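Local coordinates for protein putative SnoaL-like polyketide cyclase (Jannaschia sp., PDB 3KKG) that is of unproven function but probably acts, like other SnoaL-like polyketide cyclases, on a small polyketide-type substrate bound within an NTF2-like fold, at residues V12-R17 against R34-P39; S43-N48 against T131-V136; L100-S105 against A139-P144; T115-T118 against Q123-E126. All blocks are in the same frame, centred on the assembly; numbering follows the deposited sequence. Where two conformers were deposited one is given.

Contact 1: V12-R17 against R34-P39; sequences VETVLR and RETMTP
T14 and T36 adopt the same first torsion (chi1 -66° and -62°), which sets each CG2 anti to its own backbone N and sends the two methyls toward each other. They meet CG2 to CG2 at 3.7 Å, the two side chains running past each other head to tail. The hydroxyls are turned away from this methyl contact into their own helices, where T14 OG1 bonds to Q10 O and T36 OG1 to V32 O. A helical threonine used in this way hides its polar branch against the preceding turn and offers the methyl to its neighbour. The setting is the alpha-plus-beta NTF2-like fold, whose N-terminal helices lie beside a strongly curved sheet; here the C-terminal part of helix 6-16 meets the last turn of helix 29-36, just where M37 leaves helical geometry to start strand 37-38. A salt bridge spans the more exposed side. R17, bent at chi3, brings NH2 to 3.5 Å from E35 OE2, and E35 CD lies at the guanidinium edge, 3.5 Å from R17 NH1. The carboxylate plane stands 90° to the guanidinium plane, so this long ion pair is not the flat, two-pronged kind. The stronger partner of R17 is E21, bridged through NE. One water stands between the helices: it donates to T14 O at 2.9 Å, receives a weak bond from R17 NH1 at 3.2 Å, and lies unusually close to T36 OG1, a separation best treated as doubtful.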
# COMPACT_ATOMS: atom_id res chain seq x y z
N VAL A 12 -11.10 13.78 -5.45
CA VAL A 12 -11.37 13.13 -4.17
C VAL A 12 -12.83 12.75 -4.00
O VAL A 12 -13.18 11.66 -3.54
CB VAL A 12 -10.85 13.99 -2.98
CG1 VAL A 12 -11.35 13.41 -1.65
CG2 VAL A 12 -9.28 13.99 -2.98
N GLU A 13 -13.68 13.72 -4.32
CA GLU A 13 -15.12 13.46 -4.20
C GLU A 13 -15.53 12.24 -5.04
O GLU A 13 -16.29 11.34 -4.59
CB GLU A 13 -15.92 14.70 -4.56
CG GLU A 13 -15.74 15.87 -3.55
CD GLU A 13 -16.55 17.12 -3.92
OE1 GLU A 13 -17.60 16.97 -4.57
OE2 GLU A 13 -16.19 18.23 -3.48
N THR A 14 -15.06 12.20 -6.26
CA THR A 14 -15.35 11.09 -7.16
C THR A 14 -14.83 9.77 -6.60
O THR A 14 -15.58 8.77 -6.57
CB THR A 14 -14.81 11.39 -8.55
OG1 THR A 14 -15.55 12.50 -9.09
CG2 THR A 14 -14.85 10.15 -9.51
N VAL A 15 -13.58 9.74 -6.15
CA VAL A 15 -13.03 8.51 -5.61
C VAL A 15 -13.72 8.04 -4.33
O VAL A 15 -13.98 6.84 -4.13
CB VAL A 15 -11.51 8.66 -5.35
CG1 VAL A 15 -11.04 7.61 -4.41
CG2 VAL A 15 -10.77 8.69 -6.69
N LEU A 16 -14.08 8.98 -3.46
CA LEU A 16 -14.66 8.59 -2.19
C LEU A 16 -16.04 7.89 -2.34
O LEU A 16 -16.46 7.11 -1.47
CB LEU A 16 -14.70 9.73 -1.18
CG LEU A 16 -13.37 10.01 -0.49
CD1 LEU A 16 -13.48 11.28 0.38
CD2 LEU A 16 -12.89 8.80 0.32
N ARG A 17 -16.73 8.15 -3.45
CA ARG A 17 -17.98 7.44 -3.74
C ARG A 17 -17.75 5.94 -3.80
O ARG A 17 -18.64 5.17 -3.42
CB ARG A 17 -18.60 7.91 -5.05
CG ARG A 17 -19.01 9.33 -5.06
CD ARG A 17 -19.79 9.72 -6.32
NE ARG A 17 -21.03 8.95 -6.42
CZ ARG A 17 -21.55 8.46 -7.54
NH1 ARG A 17 -20.95 8.63 -8.71
NH2 ARG A 17 -22.70 7.80 -7.49
N ARG A 34 -19.33 1.85 -13.05
CA ARG A 34 -19.52 2.16 -14.48
C ARG A 34 -19.59 3.66 -14.77
O ARG A 34 -19.16 4.10 -15.83
CB ARG A 34 -20.73 1.44 -15.04
CG ARG A 34 -20.56 -0.06 -15.07
CD ARG A 34 -21.76 -0.78 -15.63
NE ARG A 34 -21.57 -2.23 -15.56
CZ ARG A 34 -22.28 -3.07 -14.80
NH1 ARG A 34 -23.27 -2.66 -14.02
NH2 ARG A 34 -21.98 -4.36 -14.82
N GLU A 35 -20.11 4.44 -13.83
CA GLU A 35 -20.12 5.90 -14.00
C GLU A 35 -18.83 6.62 -13.62
O GLU A 35 -18.58 7.74 -14.04
CB GLU A 35 -21.31 6.52 -13.30
CG GLU A 35 -21.37 6.49 -11.79
CD GLU A 35 -22.73 7.01 -11.29
OE1 GLU A 35 -23.09 8.15 -11.66
OE2 GLU A 35 -23.46 6.28 -10.58
N THR A 36 -17.98 5.95 -12.84
CA THR A 36 -16.75 6.54 -12.30
C THR A 36 -15.48 6.19 -13.09
O THR A 36 -14.55 6.98 -13.24
CB THR A 36 -16.60 6.03 -10.83
OG1 THR A 36 -17.74 6.50 -10.08
CG2 THR A 36 -15.36 6.59 -10.15
N MSE A 37 -15.39 4.91 -13.48
CA MSE A 37 -14.22 4.37 -14.21
C MSE A 37 -14.43 4.52 -15.72
O MSE A 37 -15.57 4.50 -16.21
CB MSE A 37 -14.01 2.88 -13.90
CG MSE A 37 -13.29 2.54 -12.60
SE MSE A 37 -14.30 2.93 -10.94
CE MSE A 37 -13.27 1.77 -9.73
N THR A 38 -13.31 4.61 -16.44
CA THR A 38 -13.33 4.56 -17.91
C THR A 38 -13.47 3.11 -18.37
O THR A 38 -13.25 2.17 -17.62
CB THR A 38 -12.04 5.13 -18.49
OG1 THR A 38 -10.92 4.35 -18.04
CG2 THR A 38 -11.88 6.61 -18.07
N PRO A 39 -13.92 2.90 -19.61
CA PRO A 39 -14.08 1.53 -20.11
C PRO A 39 -12.79 0.70 -20.10
O PRO A 39 -12.82 -0.52 -19.91
CB PRO A 39 -14.57 1.74 -21.55
CG PRO A 39 -15.09 3.14 -21.55
CD PRO A 39 -14.34 3.93 -20.58
O HOH W 1 -17.73 8.44 -8.45

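Contact 2: S43-N48 against T131-V136; sequences SIFHSN and TDLLAV
The imidazole of H46 carries L133 over one face, with L133 CD2 4.1 Å from the ring centroid in a CH-pi contact and L133 CB 3.8 Å from H46 NE2. At the edge of the same ring, in plane, lie F45 CD2 and T131 C. The phenyl ring of F45 in turn has H46 ND1 3.3 Å above its plane, over its centre. L133, whose CG stands anti to its backbone N (chi1 -171°), reaches both rings with CD2, which also touches F45 CE2 at 3.8 Å. The polar link is T131 N to H46 NE2, 2.9 Å long and nearly straight at 173°, although the donor stands 33° out of the imidazole plane. H46 is thrown forward by a type II' turn from F45 to N48, in which it takes the positive-phi second position. On the far side D132 caps the helix, its OD1 accepting from A135 N at 3.0 Å. The contact thus ties the end of strand 41-45 to the junction of strand 123-131 and helix 133-140. F60 of helix 54-67 meets F45 edge-to-face, and S47 bonds D132 of the second subunit, placing the turn at the dimer interface.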
# COMPACT_ATOMS: atom_id res chain seq x y z
N SER A 43 -7.26 -2.57 -13.09
CA SER A 43 -7.25 -2.90 -11.69
C SER A 43 -6.00 -3.75 -11.40
O SER A 43 -5.68 -4.68 -12.13
CB SER A 43 -8.51 -3.68 -11.36
OG SER A 43 -8.54 -3.98 -9.98
N ILE A 44 -5.28 -3.39 -10.36
CA ILE A 44 -4.03 -4.06 -10.02
C ILE A 44 -4.15 -4.46 -8.54
O ILE A 44 -4.34 -3.58 -7.67
CB ILE A 44 -2.82 -3.13 -10.23
CG1 ILE A 44 -2.65 -2.83 -11.73
CG2 ILE A 44 -1.53 -3.75 -9.65
CD1 ILE A 44 -1.64 -1.72 -12.03
N PHE A 45 -4.11 -5.76 -8.28
CA PHE A 45 -4.29 -6.30 -6.95
C PHE A 45 -2.95 -6.78 -6.47
O PHE A 45 -2.44 -7.78 -6.98
CB PHE A 45 -5.32 -7.42 -7.01
CG PHE A 45 -5.68 -8.02 -5.69
CD1 PHE A 45 -6.50 -7.36 -4.85
CD2 PHE A 45 -5.23 -9.26 -5.34
CE1 PHE A 45 -6.93 -7.96 -3.66
CE2 PHE A 45 -5.62 -9.85 -4.12
CZ PHE A 45 -6.44 -9.17 -3.29
N HIS A 46 -2.32 -6.08 -5.54
CA HIS A 46 -0.99 -6.40 -5.05
C HIS A 46 -0.04 -6.47 -6.29
O HIS A 46 0.04 -5.52 -7.06
CB HIS A 46 -1.02 -7.67 -4.16
CG HIS A 46 -1.86 -7.50 -2.94
ND1 HIS A 46 -3.23 -7.68 -2.96
CD2 HIS A 46 -1.58 -7.02 -1.70
CE1 HIS A 46 -3.73 -7.35 -1.77
NE2 HIS A 46 -2.75 -6.94 -1.00
N SER A 47 0.76 -7.54 -6.44
CA SER A 47 1.68 -7.66 -7.57
C SER A 47 1.06 -8.43 -8.74
O SER A 47 1.76 -8.70 -9.73
CB SER A 47 3.00 -8.34 -7.19
OG SER A 47 2.80 -9.70 -6.92
N ASN A 48 -0.24 -8.74 -8.65
CA ASN A 48 -0.91 -9.47 -9.77
C ASN A 48 -0.90 -8.65 -11.04
O ASN A 48 -0.86 -7.44 -11.02
CB ASN A 48 -2.37 -9.80 -9.51
CG ASN A 48 -2.60 -10.79 -8.41
OD1 ASN A 48 -3.76 -11.14 -8.13
ND2 ASN A 48 -1.55 -11.23 -7.76
N THR A 131 -3.36 -4.68 0.78
CA THR A 131 -3.63 -4.88 2.20
C THR A 131 -2.57 -5.78 2.78
O THR A 131 -1.59 -6.09 2.14
CB THR A 131 -5.07 -5.33 2.42
OG1 THR A 131 -5.36 -5.33 3.84
CG2 THR A 131 -5.36 -6.75 1.91
N ASP A 132 -2.79 -6.28 4.01
CA ASP A 132 -1.88 -7.31 4.54
C ASP A 132 -2.51 -8.67 4.18
O ASP A 132 -3.14 -9.36 4.96
CB ASP A 132 -1.74 -7.21 6.04
CG ASP A 132 -0.61 -8.08 6.56
OD1 ASP A 132 -0.16 -9.01 5.83
OD2 ASP A 132 -0.18 -7.89 7.73
N LEU A 133 -2.35 -9.03 2.90
CA LEU A 133 -2.97 -10.22 2.39
C LEU A 133 -2.35 -11.47 2.99
O LEU A 133 -3.07 -12.44 3.20
CB LEU A 133 -2.89 -10.27 0.86
CG LEU A 133 -3.69 -11.35 0.15
CD1 LEU A 133 -5.17 -11.20 0.37
CD2 LEU A 133 -3.38 -11.28 -1.37
N LEU A 134 -1.07 -11.46 3.34
CA LEU A 134 -0.47 -12.61 4.02
C LEU A 134 -1.15 -12.84 5.37
O LEU A 134 -1.51 -13.97 5.75
CB LEU A 134 1.03 -12.39 4.24
CG LEU A 134 1.73 -13.51 4.98
CD1 LEU A 134 1.64 -14.83 4.18
CD2 LEU A 134 3.21 -13.11 5.27
N ALA A 135 -1.41 -11.76 6.12
CA ALA A 135 -2.06 -11.92 7.38
C ALA A 135 -3.50 -12.43 7.19
O ALA A 135 -3.98 -13.27 7.99
CB ALA A 135 -2.08 -10.62 8.20
N VAL A 136 -4.19 -11.94 6.18
CA VAL A 136 -5.56 -12.40 5.90
C VAL A 136 -5.56 -13.89 5.58
O VAL A 136 -6.32 -14.70 6.17
CB VAL A 136 -6.23 -11.60 4.79
CG1 VAL A 136 -7.55 -12.25 4.33
CG2 VAL A 136 -6.49 -10.12 5.21

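Contact 3: L100-S105 against A139-P144; sequences LGVPPS and AISAPP
V102 packs onto I140 where the loop between strands 84-94 and 108-120 of the NTF2-like fold meets the last turn of the C-terminal helix 133-140. The valine approaches with both branches and its CB: CB lies 3.8 Å from I140 CD1, while CG1 comes within 3.9 Å of I140 CG1 and 3.7 Å of I140 O, so it covers both the side chain and the carbonyl of I140 near the helix end. This reach depends on the first torsion of the isoleucine (chi1 71°), which puts CG1 between the backbone N and the carbonyl carbon and carries CD1 out toward the loop. Beyond the valine, S105 returns to the same helix end. Its CB is 3.7 Å from I140 O, and its OG rests 3.8 Å from I140 CB as a van der Waals neighbour, not as a hydrogen-bonding partner. The hydroxyl is instead engaged by Q95 OE1, and the NE2 of that glutamine makes weak bonds to the carbonyls of V102 and P103. Q95 therefore belongs to the second shell, holding S105 more firmly than V102 and P103 while also touching I140. Further out, L100 and G101 both take positive phi angles, turning the chain just before the valine, and L100 lays its side chain on L133 and M137 of the same helix. Two successive prolines, P103 and P104, stiffen the path from V102 to S105. At the valine's other methyl, V102 CG2 sits 3.8 Å from S141 OG, an oxygen already bonded to M137 O one helical turn back.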
# COMPACT_ATOMS: atom_id res chain seq x y z
N LEU A 100 -10.21 -16.70 -2.49
CA LEU A 100 -8.89 -17.03 -3.05
C LEU A 100 -8.48 -18.49 -2.76
O LEU A 100 -7.35 -18.81 -2.31
CB LEU A 100 -7.83 -16.03 -2.56
CG LEU A 100 -8.12 -14.56 -2.88
CD1 LEU A 100 -6.91 -13.68 -2.42
CD2 LEU A 100 -8.51 -14.33 -4.35
N GLY A 101 -9.47 -19.36 -2.95
CA GLY A 101 -9.28 -20.80 -2.81
C GLY A 101 -9.51 -21.36 -1.42
O GLY A 101 -9.41 -22.58 -1.19
N VAL A 102 -9.84 -20.50 -0.46
CA VAL A 102 -9.99 -20.98 0.90
C VAL A 102 -11.55 -21.08 1.08
O VAL A 102 -12.27 -20.07 0.89
CB VAL A 102 -9.42 -20.00 1.92
CG1 VAL A 102 -9.67 -20.45 3.36
CG2 VAL A 102 -7.91 -19.82 1.70
N PRO A 103 -12.06 -22.23 1.49
CA PRO A 103 -13.47 -22.37 1.77
C PRO A 103 -13.87 -21.42 2.87
O PRO A 103 -13.04 -21.01 3.69
CB PRO A 103 -13.59 -23.80 2.24
CG PRO A 103 -12.48 -24.49 1.50
CD PRO A 103 -11.35 -23.52 1.62
N PRO A 104 -15.16 -21.04 2.90
CA PRO A 104 -15.57 -20.12 3.95
C PRO A 104 -15.23 -20.66 5.35
O PRO A 104 -15.57 -21.79 5.74
CB PRO A 104 -17.08 -20.01 3.78
CG PRO A 104 -17.46 -20.88 2.73
CD PRO A 104 -16.24 -21.42 2.00
N SER A 105 -14.59 -19.80 6.12
CA SER A 105 -14.18 -20.14 7.49
C SER A 105 -14.95 -19.39 8.54
O SER A 105 -15.03 -19.83 9.68
CB SER A 105 -12.71 -19.82 7.74
OG SER A 105 -12.44 -18.42 7.67
N ALA A 139 -4.86 -15.97 8.67
CA ALA A 139 -5.98 -15.95 9.62
C ALA A 139 -7.09 -16.86 9.15
O ALA A 139 -7.63 -17.66 9.98
CB ALA A 139 -6.48 -14.56 9.83
N ILE A 140 -7.41 -16.84 7.86
CA ILE A 140 -8.56 -17.64 7.36
C ILE A 140 -8.22 -19.09 7.05
O ILE A 140 -9.13 -19.95 6.98
CB ILE A 140 -9.23 -16.99 6.10
CG1 ILE A 140 -8.34 -17.08 4.85
CG2 ILE A 140 -9.72 -15.62 6.39
CD1 ILE A 140 -9.02 -16.58 3.60
N SER A 141 -6.93 -19.42 6.89
CA SER A 141 -6.48 -20.79 6.63
C SER A 141 -6.15 -21.53 7.94
O SER A 141 -5.80 -22.71 7.91
CB SER A 141 -5.23 -20.77 5.76
OG SER A 141 -5.44 -20.07 4.55
N ALA A 142 -6.27 -20.85 9.08
CA ALA A 142 -5.85 -21.38 10.37
C ALA A 142 -6.75 -22.57 10.77
O ALA A 142 -7.99 -22.45 10.69
CB ALA A 142 -5.94 -20.28 11.44
N PRO A 143 -6.14 -23.71 11.20
CA PRO A 143 -6.93 -24.89 11.63
C PRO A 143 -7.92 -24.58 12.76
O PRO A 143 -7.75 -23.58 13.47
CB PRO A 143 -5.86 -25.89 12.10
CG PRO A 143 -4.60 -25.07 12.29
CD PRO A 143 -4.69 -23.95 11.29
N PRO A 144 -8.94 -25.43 12.95
CA PRO A 144 -10.00 -25.08 13.92
C PRO A 144 -9.49 -24.79 15.33
O PRO A 144 -8.69 -25.56 15.87
CB PRO A 144 -10.93 -26.31 13.91
CG PRO A 144 -10.64 -27.01 12.61
CD PRO A 144 -9.19 -26.74 12.30

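Contact 4: T115-T118 against Q123-E126; sequences TLFT and QVIE
T118 and E126 form an antiparallel hydrogen-bonded pair, with T118 N donating to E126 O at 2.9 Å and a nearly straight 169°. The return bond is split: T118 O accepts from I125 N at 2.8 Å and 157°, and more weakly from E126 N at 3.4 Å. Two residues facing one define a classic beta bulge, and I125 has the helix-like psi expected of the first residue of such a bulge. The bulge accompanies a steep crossing, the short strand axes making 114° between their N-to-C directions. Beside the pair, two waters bridge T118 OG1 to the E126 carboxylate; the firmer one donates to E126 OE2 at 2.7 Å, while the other holds OE2 only weakly but also donates to L116 O. Salt bridges to R128 and R42 hold the two carboxylate oxygens of E126. Packing flanks these polar bonds. I125 CG1, placed between its backbone N and carbonyl carbon, lies 3.4 Å from T118 O and also meets T118 CG2. On the opposite face of the sheet from T118 and E126, V124 CG1 approaches the edge of the F117 ring, 3.9 Å from F117 CD1. F117 continues onto L18 and F19, and L116 packs on Q88 of the second subunit. Strand 84-94 flanks the hairpin on one side, bonding F117 through V85; on the other, strand 37-38 pairs with V124 at this end, and strand 41-45 lies beside 123-131 further along.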
# COMPACT_ATOMS: atom_id res chain seq x y z
N THR A 115 -5.42 2.11 -1.25
CA THR A 115 -5.85 2.09 -2.64
C THR A 115 -5.30 3.32 -3.31
O THR A 115 -5.49 4.43 -2.77
CB THR A 115 -7.40 2.00 -2.75
OG1 THR A 115 -7.88 1.02 -1.78
CG2 THR A 115 -7.85 1.63 -4.12
N LEU A 116 -4.67 3.13 -4.46
CA LEU A 116 -3.97 4.20 -5.15
C LEU A 116 -4.64 4.39 -6.49
O LEU A 116 -4.55 3.50 -7.38
CB LEU A 116 -2.49 3.82 -5.28
CG LEU A 116 -1.84 3.50 -3.92
CD1 LEU A 116 -1.30 2.11 -3.90
CD2 LEU A 116 -0.77 4.48 -3.59
N PHE A 117 -5.32 5.51 -6.68
CA PHE A 117 -6.09 5.78 -7.88
C PHE A 117 -5.36 6.75 -8.78
O PHE A 117 -4.71 7.71 -8.29
CB PHE A 117 -7.43 6.43 -7.48
CG PHE A 117 -8.32 5.51 -6.68
CD1 PHE A 117 -9.23 4.70 -7.32
CD2 PHE A 117 -8.31 5.52 -5.30
CE1 PHE A 117 -10.08 3.86 -6.59
CE2 PHE A 117 -9.17 4.68 -4.57
CZ PHE A 117 -10.09 3.89 -5.23
N THR A 118 -5.52 6.55 -10.08
CA THR A 118 -5.13 7.54 -11.09
C THR A 118 -6.38 7.92 -11.86
O THR A 118 -7.20 7.05 -12.23
CB THR A 118 -4.10 6.95 -12.05
OG1 THR A 118 -3.02 6.42 -11.27
CG2 THR A 118 -3.53 8.01 -12.99
N GLN A 123 -12.32 10.96 -14.53
CA GLN A 123 -12.70 9.55 -14.49
C GLN A 123 -11.51 8.75 -13.95
O GLN A 123 -10.36 9.13 -14.16
CB GLN A 123 -13.06 9.05 -15.90
CG GLN A 123 -14.04 9.92 -16.68
CD GLN A 123 -14.31 9.38 -18.09
OE1 GLN A 123 -13.75 9.86 -19.08
NE2 GLN A 123 -15.16 8.37 -18.17
N VAL A 124 -11.80 7.66 -13.25
CA VAL A 124 -10.77 6.79 -12.74
C VAL A 124 -10.28 5.84 -13.84
O VAL A 124 -11.09 5.10 -14.46
CB VAL A 124 -11.28 5.98 -11.53
CG1 VAL A 124 -10.24 4.98 -11.05
CG2 VAL A 124 -11.72 6.89 -10.39
N ILE A 125 -8.99 5.87 -14.10
CA ILE A 125 -8.40 4.99 -15.13
C ILE A 125 -7.58 3.79 -14.60
O ILE A 125 -7.31 2.84 -15.35
CB ILE A 125 -7.55 5.79 -16.13
CG1 ILE A 125 -6.29 6.41 -15.48
CG2 ILE A 125 -8.40 6.91 -16.76
CD1 ILE A 125 -5.32 7.05 -16.50
N GLU A 126 -7.16 3.88 -13.35
CA GLU A 126 -6.37 2.80 -12.77
C GLU A 126 -6.51 2.83 -11.25
O GLU A 126 -6.64 3.91 -10.63
CB GLU A 126 -4.90 2.95 -13.13
CG GLU A 126 -4.05 1.76 -12.64
CD GLU A 126 -2.64 1.78 -13.18
OE1 GLU A 126 -2.46 1.46 -14.36
OE2 GLU A 126 -1.76 2.22 -12.39
O HOH W 2 -3.16 3.95 -9.84
O HOH W 3 -0.99 4.78 -12.83

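Contacts 1 and 4 are close companions, their centres 8 Å apart: T36 O and T38 N bond the backbone of V124, fastening helix 29-36 and strand 37-38 to the bulged hairpin, while helix 6-16 meets it through V15 packing on F117. Centre to centre, contact 2 lies 21 Å from contact 1 and 16 Å from contact 4; I44 of contact 2 touches E126 of contact 4, joining the two along neighbouring strands 41-45 and 123-131. Contact 3 shares helix 133-140 with contact 2, its centre 32 Å from that of contact 1. Along the chain contact 1 closes first, contacts 2 and 3 then interlock, and contact 4 nests inside both. The curved sheet is thus tied to helices at opposite ends, as expected for an NTF2-like fold.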